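Local coordinates for protein glucuronan lyase A (Trichoderma reesei, PDB 2ZZJ) that probably cleaves beta-1,4-linked glucuronan as a polysaccharide lyase, and binds a calcium ion on its beta-jelly-roll fold, at residues A[78-83]-A[215-220]; A[116-121]-A[140-145]; A[150-155]-A[171-176]. One frame throughout, in Å; residues are numbered along the deposited sequence.

Contact 1: A[78-83]-A[215-220]; sequences EDWQFQ and GFRQVW
Trp80 and Arg217 mark the nearest approach of the two backbones, with their CA atoms 7.5 Å apart, too wide for strand pairing, so side chains of strand 216-227 reach the ring and backbone of the irregular loop 78-83. The guanidinium of Arg217 grips the Gln81 carbonyl end-on, with Gln81 O lying 2.8 Å from NH1 and 2.9 Å from NH2. The oxygen sits close to the guanidinium plane, yet the two donors use it differently: NH2 lies on a lone pair, in the carbonyl plane, whereas NH1 comes from above that plane. Both bonds are bent, as sharing a single acceptor requires. NH1 also stands over the middle of one face of the Trp80 indole, 3.2 Å from CE2, with the ring and guanidinium planes 77° apart. The cation-pi pair brings Arg217 CZ to 4.6 Å from the centroid of the six-membered ring. A bend in the arginine chain (chi2 -81°) lays CD over the same face, where it makes a CH-pi contact at 4.1 Å from that centroid. Farther along the strand, Val219 CG2 meets Trp80 CZ3 at 3.6 Å. A water joins Asp79 OD1 to Gln218 OE1, Arg217 NE donates to Gln214 O, and Gln81 OE1 accepts from both Gln83 NE2 and Thr213 N. A leucine in place of Arg217 would probably strip the Gln81 carbonyl of both donors and leave the Trp80 face without its cation. One arginine thus ties loop to strand by polar and aromatic contacts together, its charge probably eased by both.

Contact 2: A[116-121]-A[140-145]; sequences NNQLYS and RPNLAT
Leu119 and Ser121 each exchange two backbone hydrogen bonds with residues 140-145, but only Ser121 does so with a single partner. Ser121 and Arg140 form a regular antiparallel hydrogen-bonded pair, with Arg140 N 2.8 Å from Ser121 O and Ser121 N 3.0 Å from Arg140 O. Leu119 N donates to Ala144 O at 2.8 Å, whereas Leu119 O receives Leu143 N, also at 2.8 Å. This split coincides with a corner at Leu143, where strand 135-145 changes direction. Outward from these bonds, a water bridges Tyr120 OH and Asn142 ND2; the asparagine side chain runs beside the tyrosine, pointing the same way, its amide turned 77° from the ring. Pro141 lies over one face of that ring, its CB making a CH-pi contact 3.9 Å from the centroid. At the corner, Leu143 holds its CG beside its own backbone N (chi1 -57°), which brings CD1 to 3.8 Å from Ser121 CB. Leu119, Ser121, Leu143 and Ala144 also touch strand 166-172 of the other sheet, while Ser121 OG bonds Met111 O and Arg140 NE pairs with Glu180. Chemically the hairpin is two-sided: a largely apolar side, with Leu119, Leu143 and Ala144, packs against the other sheet of the jelly roll, and a proline-aromatic and water-bridged side lies toward the surface, with backbone bonds made both before and after the corner.

Contact 3: A[150-155]-A[171-176]; sequences AWHRVV and WFDGAK
Trp171 pairs with Val155 in antiparallel hydrogen-bonded fashion, Trp171 N lying 2.8 Å from Val155 O and Val155 N 3.1 Å from Trp171 O. Phe172 follows on the opposite side of the sheet. With its CG anti to the backbone N (chi1 -175°), the ring reaches His152, where CZ comes over the rim of the imidazole, 3.4 Å from ND1. The planes are 29° apart, offset so that little of one ring lies over the other. Asp173 then divides its carboxylate: OD2 takes His152 ND1 at 2.8 Å on its syn lone pair, nearly in the imidazole plane, while OD1 accepts Arg153 N, also at 2.8 Å; its own N donates to Arg153 O. The Arg153 guanidinium lies stacked on the carboxylate, NH1 3.2 Å from OD1, a bridge held by charge, with the oxygen well off the guanidinium plane; Arg153 NE has its own partner, Asp236. Gly174, where a side chain would collide with the carbonyl before it, is third in the type I' turn from Phe172 to Ala175, and its N reaches Arg153 O through water. With NE2 donating to Ser147 O, both imidazole nitrogens are donors, consistent with a protonated ring, so Asp173 probably balances His152 and Arg153 together.

Overall arrangement
Contact 1 closes a loop of 131 residues within which contacts 2 and 3 follow in series, each within a hairpin. Contacts 2 and 3, with centres about 12 Å apart, belong to different sheets of the jelly roll and meet through Phe172, whose CD2 lies 3.5 Å from Ala144 CB. Contact 1 touches contact 2 where Gln83 O probably accepts a hydrogen bond from Asn116 N at 2.9 Å, and it touches contact 3 where Trp151 CH2 packs 3.5 Å from Trp220 CB. Calcium binds near this second junction: the Trp151 side chain is about 7 Å from the ion and about 4 Å from the side chain of Asp222, a ligand of the calcium. Contact 2 lies away from the metal.

Contact 1: A[78-83]-A[215-220]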
loop_
_atom_site.group_PDB
_atom_site.type_symbol
_atom_site.label_atom_id
_atom_site.label_comp_id
_atom_site.label_asym_id
_atom_site.label_seq_id
_atom_site.Cartn_x
_atom_site.Cartn_y
_atom_site.Cartn_z
ATOM N N GLU A 78 -1.675 19.335 -1.286
ATOM C CA GLU A 78 -0.658 20.341 -1.578
ATOM C C GLU A 78 0.035 20.879 -0.301
ATOM O O GLU A 78 1.228 21.178 -0.311
ATOM C CB GLU A 78 -1.293 21.465 -2.356
ATOM C CG GLU A 78 -0.331 22.642 -2.401
ATOM C CD GLU A 78 -0.809 23.765 -3.254
ATOM O OE1 GLU A 78 0.100 24.433 -3.775
ATOM O OE2 GLU A 78 -2.053 23.973 -3.403
ATOM N N ASP A 79 -0.719 20.982 0.789
ATOM C CA ASP A 79 -0.194 21.457 2.048
ATOM C C ASP A 79 0.256 20.343 2.995
ATOM O O ASP A 79 0.290 20.565 4.217
ATOM C CB ASP A 79 -1.248 22.327 2.733
ATOM C CG ASP A 79 -2.524 21.568 3.063
ATOM O OD1 ASP A 79 -2.548 20.314 2.997
ATOM O OD2 ASP A 79 -3.503 22.244 3.405
ATOM N N TRP A 80 0.598 19.170 2.432
ATOM C CA TRP A 80 1.100 18.030 3.199
ATOM C C TRP A 80 2.245 18.479 4.078
ATOM O O TRP A 80 3.155 19.163 3.604
ATOM C CB TRP A 80 1.576 16.889 2.269
ATOM C CG TRP A 80 2.018 15.629 2.991
ATOM C CD1 TRP A 80 3.291 15.302 3.393
ATOM C CD2 TRP A 80 1.184 14.510 3.353
ATOM N NE1 TRP A 80 3.293 14.068 4.016
ATOM C CE2 TRP A 80 2.023 13.549 3.980
ATOM C CE3 TRP A 80 -0.191 14.229 3.210
ATOM C CZ2 TRP A 80 1.532 12.316 4.476
ATOM C CZ3 TRP A 80 -0.671 13.001 3.683
ATOM C CH2 TRP A 80 0.187 12.068 4.326
ATOM N N GLN A 81 2.192 18.109 5.349
ATOM C CA GLN A 81 3.225 18.502 6.312
ATOM C C GLN A 81 4.147 17.314 6.461
ATOM O O GLN A 81 3.833 16.330 7.152
ATOM C CB GLN A 81 2.563 18.917 7.648
ATOM C CG GLN A 81 3.500 19.661 8.593
ATOM C CD GLN A 81 2.835 19.936 9.927
ATOM O OE1 GLN A 81 3.057 19.218 10.900
ATOM N NE2 GLN A 81 1.965 20.918 9.956
ATOM N N PHE A 82 5.305 17.384 5.812
ATOM C CA PHE A 82 6.228 16.268 5.819
ATOM C C PHE A 82 6.765 16.099 7.244
ATOM O O PHE A 82 7.169 17.106 7.893
ATOM C CB PHE A 82 7.348 16.492 4.777
ATOM C CG PHE A 82 6.862 16.452 3.357
ATOM C CD1 PHE A 82 6.730 15.224 2.687
ATOM C CD2 PHE A 82 6.516 17.620 2.687
ATOM C CE1 PHE A 82 6.270 15.170 1.382
ATOM C CE2 PHE A 82 6.069 17.583 1.379
ATOM C CZ PHE A 82 5.926 16.338 0.718
ATOM N N GLN A 83 6.753 14.844 7.719
ATOM C CA GLN A 83 7.162 14.443 9.066
ATOM C C GLN A 83 7.819 13.072 9.012
ATOM O O GLN A 83 7.549 12.281 8.074
ATOM C CB GLN A 83 5.962 14.435 10.046
ATOM C CG GLN A 83 5.331 15.783 10.284
ATOM C CD GLN A 83 6.236 16.749 11.067
ATOM O OE1 GLN A 83 7.332 16.390 11.492
ATOM N NE2 GLN A 83 5.762 17.965 11.260
ATOM N N GLY A 215 -3.003 17.148 11.986
ATOM C CA GLY A 215 -3.781 15.994 12.436
ATOM C C GLY A 215 -4.860 15.584 11.453
ATOM O O GLY A 215 -5.466 14.516 11.609
ATOM N N PHE A 216 -5.099 16.411 10.443
ATOM C CA PHE A 216 -6.028 16.071 9.379
ATOM C C PHE A 216 -5.233 15.827 8.103
ATOM O O PHE A 216 -4.685 16.767 7.508
ATOM C CB PHE A 216 -7.032 17.197 9.158
ATOM C CG PHE A 216 -8.021 16.934 8.053
ATOM C CD1 PHE A 216 -8.891 15.836 8.124
ATOM C CD2 PHE A 216 -8.131 17.819 6.961
ATOM C CE1 PHE A 216 -9.856 15.598 7.111
ATOM C CE2 PHE A 216 -9.063 17.581 5.960
ATOM C CZ PHE A 216 -9.919 16.456 6.028
ATOM N N ARG A 217 -5.206 14.576 7.676
ATOM C CA ARG A 217 -4.332 14.159 6.574
ATOM C C ARG A 217 -5.172 13.724 5.388
ATOM O O ARG A 217 -6.160 13.029 5.578
ATOM C CB ARG A 217 -3.436 13.016 7.029
ATOM C CG ARG A 217 -2.395 13.399 8.114
ATOM C CD ARG A 217 -1.191 14.066 7.432
ATOM N NE ARG A 217 -0.247 14.641 8.395
ATOM C CZ ARG A 217 1.005 14.980 8.099
ATOM N NH1 ARG A 217 1.486 14.779 6.855
ATOM N NH2 ARG A 217 1.794 15.484 9.059
ATOM N N GLN A 218 -4.773 14.110 4.175
ATOM C CA GLN A 218 -5.544 13.792 2.955
ATOM C C GLN A 218 -4.664 13.242 1.832
ATOM O O GLN A 218 -3.617 13.825 1.509
ATOM C CB GLN A 218 -6.265 15.017 2.410
ATOM C CG GLN A 218 -7.030 15.848 3.469
ATOM C CD GLN A 218 -7.545 17.102 2.880
ATOM O OE1 GLN A 218 -6.949 18.172 3.039
ATOM N NE2 GLN A 218 -8.652 16.992 2.178
ATOM N N VAL A 219 -5.111 12.140 1.223
ATOM C CA VAL A 219 -4.402 11.511 0.096
ATOM C C VAL A 219 -5.480 11.085 -0.914
ATOM O O VAL A 219 -6.526 10.547 -0.496
ATOM C CB VAL A 219 -3.569 10.283 0.527
ATOM C CG1 VAL A 219 -2.824 9.691 -0.747
ATOM C CG2 VAL A 219 -2.556 10.659 1.638
ATOM N N TRP A 220 -5.259 11.362 -2.197
ATOM C CA TRP A 220 -6.171 10.983 -3.273
ATOM C C TRP A 220 -5.587 9.784 -4.029
ATOM O O TRP A 220 -4.353 9.616 -4.050
ATOM C CB TRP A 220 -6.363 12.135 -4.248
ATOM C CG TRP A 220 -7.149 13.290 -3.703
ATOM C CD1 TRP A 220 -8.447 13.629 -4.012
ATOM C CD2 TRP A 220 -6.711 14.238 -2.742
ATOM N NE1 TRP A 220 -8.830 14.775 -3.309
ATOM C CE2 TRP A 220 -7.776 15.156 -2.526
ATOM C CE3 TRP A 220 -5.518 14.415 -2.039
ATOM C CZ2 TRP A 220 -7.675 16.207 -1.626
ATOM C CZ3 TRP A 220 -5.416 15.502 -1.156
ATOM C CH2 TRP A 220 -6.484 16.368 -0.959
HETATM O O HOH W 1 -4.585 18.579 4.331
#

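Contact 2: A[116-121]-A[140-145]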
loop_
_atom_site.group_PDB
_atom_site.type_symbol
_atom_site.label_atom_id
_atom_site.label_comp_id
_atom_site.label_asym_id
_atom_site.label_seq_id
_atom_site.Cartn_x
_atom_site.Cartn_y
_atom_site.Cartn_z
ATOM N N ASN A 116 9.131 11.075 6.030
ATOM C CA ASN A 116 9.657 12.378 5.572
ATOM C C ASN A 116 9.122 12.630 4.163
ATOM O O ASN A 116 7.921 12.435 3.939
ATOM C CB ASN A 116 11.196 12.380 5.629
ATOM C CG ASN A 116 11.720 12.290 7.080
ATOM O OD1 ASN A 116 11.412 13.158 7.892
ATOM N ND2 ASN A 116 12.510 11.255 7.390
ATOM N N ASN A 117 9.977 12.995 3.201
ATOM C CA ASN A 117 9.470 13.196 1.829
ATOM C C ASN A 117 9.846 12.053 0.890
ATOM O O ASN A 117 9.969 12.230 -0.320
ATOM C CB ASN A 117 9.918 14.548 1.247
ATOM C CG ASN A 117 11.399 14.607 0.997
ATOM O OD1 ASN A 117 12.163 13.793 1.513
ATOM N ND2 ASN A 117 11.820 15.584 0.191
ATOM N N GLN A 118 10.006 10.872 1.454
ATOM C CA GLN A 118 10.534 9.757 0.691
ATOM C C GLN A 118 9.538 8.603 0.641
ATOM O O GLN A 118 8.909 8.303 1.655
ATOM C CB GLN A 118 11.823 9.291 1.357
ATOM C CG GLN A 118 12.948 10.346 1.305
ATOM C CD GLN A 118 13.451 10.523 -0.122
ATOM O OE1 GLN A 118 13.559 11.644 -0.627
ATOM N NE2 GLN A 118 13.669 9.416 -0.796
ATOM N N LEU A 119 9.413 7.979 -0.534
ATOM C CA LEU A 119 8.695 6.701 -0.680
ATOM C C LEU A 119 9.540 5.552 -0.161
ATOM O O LEU A 119 10.681 5.362 -0.617
ATOM C CB LEU A 119 8.404 6.410 -2.137
ATOM C CG LEU A 119 7.334 5.364 -2.482
ATOM C CD1 LEU A 119 5.968 5.927 -2.179
ATOM C CD2 LEU A 119 7.434 4.954 -3.950
ATOM N N TYR A 120 8.970 4.782 0.757
ATOM C CA TYR A 120 9.580 3.562 1.265
ATOM C C TYR A 120 8.767 2.333 0.853
ATOM O O TYR A 120 7.542 2.415 0.722
ATOM C CB TYR A 120 9.521 3.592 2.788
ATOM C CG TYR A 120 10.640 4.336 3.478
ATOM C CD1 TYR A 120 11.359 3.714 4.503
ATOM C CD2 TYR A 120 10.954 5.655 3.130
ATOM C CE1 TYR A 120 12.391 4.375 5.164
ATOM C CE2 TYR A 120 11.997 6.337 3.803
ATOM C CZ TYR A 120 12.697 5.675 4.814
ATOM O OH TYR A 120 13.725 6.339 5.486
ATOM N N SER A 121 9.412 1.173 0.729
ATOM C CA SER A 121 8.641 -0.065 0.638
ATOM C C SER A 121 9.383 -1.158 1.358
ATOM O O SER A 121 10.441 -0.899 1.947
ATOM C CB SER A 121 8.304 -0.463 -0.812
ATOM O OG SER A 121 7.322 -1.509 -0.818
ATOM N N ARG A 140 13.232 -1.153 2.040
ATOM C CA ARG A 140 13.921 -0.469 0.974
ATOM C C ARG A 140 13.556 1.012 1.023
ATOM O O ARG A 140 12.445 1.385 0.597
ATOM C CB ARG A 140 13.561 -1.097 -0.378
ATOM C CG ARG A 140 14.037 -2.565 -0.520
ATOM C CD ARG A 140 15.576 -2.632 -0.399
ATOM N NE ARG A 140 16.125 -3.965 -0.654
ATOM C CZ ARG A 140 17.312 -4.390 -0.212
ATOM N NH1 ARG A 140 18.102 -3.600 0.536
ATOM N NH2 ARG A 140 17.710 -5.616 -0.512
ATOM N N PRO A 141 14.451 1.851 1.595
ATOM C CA PRO A 141 14.104 3.228 1.846
ATOM C C PRO A 141 14.380 4.109 0.647
ATOM O O PRO A 141 15.074 3.683 -0.277
ATOM C CB PRO A 141 15.057 3.602 2.988
ATOM C CG PRO A 141 16.316 2.837 2.640
ATOM C CD PRO A 141 15.822 1.533 2.082
ATOM N N ASN A 142 13.836 5.323 0.680
ATOM C CA ASN A 142 14.229 6.422 -0.184
ATOM C C ASN A 142 14.159 6.034 -1.645
ATOM O O ASN A 142 15.063 6.350 -2.425
ATOM C CB ASN A 142 15.650 6.921 0.174
ATOM C CG ASN A 142 15.797 7.200 1.657
ATOM O OD1 ASN A 142 14.971 7.909 2.241
ATOM N ND2 ASN A 142 16.846 6.642 2.281
ATOM N N LEU A 143 13.078 5.351 -2.013
ATOM C CA LEU A 143 12.904 4.938 -3.408
ATOM C C LEU A 143 12.751 6.114 -4.335
ATOM O O LEU A 143 13.188 6.072 -5.504
ATOM C CB LEU A 143 11.709 4.000 -3.555
ATOM C CG LEU A 143 11.735 2.738 -2.701
ATOM C CD1 LEU A 143 10.393 2.022 -2.732
ATOM C CD2 LEU A 143 12.843 1.828 -3.230
ATOM N N ALA A 144 12.095 7.156 -3.838
ATOM C CA ALA A 144 11.853 8.360 -4.601
ATOM C C ALA A 144 11.449 9.467 -3.678
ATOM O O ALA A 144 10.737 9.241 -2.685
ATOM C CB ALA A 144 10.740 8.165 -5.629
ATOM N N THR A 145 11.883 10.672 -4.028
ATOM C CA THR A 145 11.385 11.895 -3.416
ATOM C C THR A 145 9.958 12.161 -3.891
ATOM O O THR A 145 9.647 12.140 -5.103
ATOM C CB THR A 145 12.302 13.105 -3.783
ATOM O OG1 THR A 145 13.630 12.791 -3.364
ATOM C CG2 THR A 145 11.854 14.322 -3.058
HETATM O O HOH W 2 16.849 6.672 5.283
#

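Contact 3: A[150-155]-A[171-176]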
loop_
_atom_site.group_PDB
_atom_site.type_symbol
_atom_site.label_atom_id
_atom_site.label_comp_id
_atom_site.label_asym_id
_atom_site.label_seq_id
_atom_site.Cartn_x
_atom_site.Cartn_y
_atom_site.Cartn_z
ATOM N N ALA A 150 0.855 16.890 -6.186
ATOM C CA ALA A 150 1.035 16.385 -7.537
ATOM C C ALA A 150 0.683 14.894 -7.621
ATOM O O ALA A 150 1.073 14.127 -6.738
ATOM C CB ALA A 150 2.503 16.583 -7.960
ATOM N N TRP A 151 0.030 14.485 -8.709
ATOM C CA TRP A 151 -0.245 13.044 -8.935
ATOM C C TRP A 151 1.040 12.295 -9.232
ATOM O O TRP A 151 1.799 12.659 -10.173
ATOM C CB TRP A 151 -1.222 12.838 -10.087
ATOM C CG TRP A 151 -2.629 13.165 -9.702
ATOM C CD1 TRP A 151 -3.327 14.324 -9.959
ATOM C CD2 TRP A 151 -3.493 12.325 -8.958
ATOM N NE1 TRP A 151 -4.591 14.230 -9.430
ATOM C CE2 TRP A 151 -4.720 13.007 -8.811
ATOM C CE3 TRP A 151 -3.345 11.048 -8.382
ATOM C CZ2 TRP A 151 -5.801 12.452 -8.119
ATOM C CZ3 TRP A 151 -4.410 10.497 -7.709
ATOM C CH2 TRP A 151 -5.631 11.203 -7.578
ATOM N N HIS A 152 1.291 11.249 -8.463
ATOM C CA HIS A 152 2.401 10.326 -8.705
ATOM C C HIS A 152 1.875 8.960 -9.116
ATOM O O HIS A 152 0.762 8.631 -8.794
ATOM C CB HIS A 152 3.247 10.195 -7.448
ATOM C CG HIS A 152 3.849 11.500 -7.028
ATOM N ND1 HIS A 152 4.782 12.170 -7.803
ATOM C CD2 HIS A 152 3.648 12.261 -5.927
ATOM C CE1 HIS A 152 5.120 13.294 -7.193
ATOM N NE2 HIS A 152 4.470 13.365 -6.038
ATOM N N ARG A 153 2.682 8.203 -9.854
ATOM C CA ARG A 153 2.242 6.981 -10.456
ATOM C C ARG A 153 3.228 5.904 -10.096
ATOM O O ARG A 153 4.438 6.034 -10.369
ATOM C CB ARG A 153 2.161 7.125 -12.001
ATOM C CG ARG A 153 1.112 8.152 -12.496
ATOM C CD ARG A 153 1.657 9.597 -12.569
ATOM N NE ARG A 153 2.789 9.746 -13.491
ATOM C CZ ARG A 153 3.691 10.736 -13.404
ATOM N NH1 ARG A 153 3.601 11.656 -12.431
ATOM N NH2 ARG A 153 4.696 10.798 -14.274
ATOM N N VAL A 154 2.706 4.820 -9.518
ATOM C CA VAL A 154 3.528 3.753 -8.950
ATOM C C VAL A 154 3.186 2.481 -9.706
ATOM O O VAL A 154 1.991 2.186 -9.928
ATOM C CB VAL A 154 3.238 3.528 -7.428
ATOM C CG1 VAL A 154 3.990 2.295 -6.892
ATOM C CG2 VAL A 154 3.595 4.774 -6.598
ATOM N N VAL A 155 4.229 1.775 -10.153
ATOM C CA VAL A 155 4.051 0.454 -10.747
ATOM C C VAL A 155 4.972 -0.515 -10.005
ATOM O O VAL A 155 6.171 -0.189 -9.763
ATOM C CB VAL A 155 4.323 0.418 -12.261
ATOM C CG1 VAL A 155 4.173 -1.038 -12.799
ATOM C CG2 VAL A 155 3.388 1.380 -13.039
ATOM N N TRP A 171 8.583 1.182 -10.140
ATOM C CA TRP A 171 8.709 2.360 -10.977
ATOM C C TRP A 171 7.961 3.488 -10.276
ATOM O O TRP A 171 6.890 3.246 -9.658
ATOM C CB TRP A 171 8.035 2.156 -12.338
ATOM C CG TRP A 171 8.793 1.338 -13.321
ATOM C CD1 TRP A 171 9.519 1.802 -14.401
ATOM C CD2 TRP A 171 8.898 -0.080 -13.347
ATOM N NE1 TRP A 171 10.067 0.740 -15.085
ATOM C CE2 TRP A 171 9.695 -0.425 -14.472
ATOM C CE3 TRP A 171 8.368 -1.104 -12.555
ATOM C CZ2 TRP A 171 9.989 -1.753 -14.805
ATOM C CZ3 TRP A 171 8.654 -2.448 -12.903
ATOM C CH2 TRP A 171 9.477 -2.745 -14.002
ATOM N N PHE A 172 8.500 4.703 -10.374
ATOM C CA PHE A 172 7.851 5.898 -9.800
ATOM C C PHE A 172 7.846 6.982 -10.881
ATOM O O PHE A 172 8.910 7.307 -11.441
ATOM C CB PHE A 172 8.609 6.382 -8.562
ATOM C CG PHE A 172 7.947 7.537 -7.850
ATOM C CD1 PHE A 172 6.907 7.311 -6.938
ATOM C CD2 PHE A 172 8.364 8.852 -8.082
ATOM C CE1 PHE A 172 6.291 8.400 -6.285
ATOM C CE2 PHE A 172 7.765 9.923 -7.439
ATOM C CZ PHE A 172 6.730 9.702 -6.539
ATOM N N ASP A 173 6.675 7.509 -11.197
ATOM C CA ASP A 173 6.526 8.534 -12.237
ATOM C C ASP A 173 7.251 8.184 -13.544
ATOM O O ASP A 173 7.907 9.036 -14.165
ATOM C CB ASP A 173 6.941 9.923 -11.714
ATOM C CG ASP A 173 6.016 10.422 -10.617
ATOM O OD1 ASP A 173 5.038 9.711 -10.312
ATOM O OD2 ASP A 173 6.220 11.526 -10.086
ATOM N N GLY A 174 7.150 6.923 -13.935
ATOM C CA GLY A 174 7.573 6.511 -15.274
ATOM C C GLY A 174 9.009 6.033 -15.340
ATOM O O GLY A 174 9.457 5.555 -16.396
ATOM N N ALA A 175 9.716 6.127 -14.216
ATOM C CA ALA A 175 11.108 5.704 -14.131
ATOM C C ALA A 175 11.297 4.505 -13.198
ATOM O O ALA A 175 10.710 4.461 -12.122
ATOM C CB ALA A 175 11.952 6.889 -13.676
ATOM N N LYS A 176 12.112 3.527 -13.608
ATOM C CA LYS A 176 12.448 2.423 -12.734
ATOM C C LYS A 176 13.281 3.010 -11.617
ATOM O O LYS A 176 14.294 3.682 -11.899
ATOM C CB LYS A 176 13.269 1.369 -13.473
ATOM C CG LYS A 176 13.448 0.066 -12.713
ATOM C CD LYS A 176 14.095 -1.015 -13.621
ATOM C CE LYS A 176 13.086 -2.100 -13.925
ATOM N NZ LYS A 176 13.390 -2.963 -15.134
HETATM O O HOH W 3 5.654 4.739 -12.681
HETATM O O HOH W 4 5.565 13.908 -11.774
#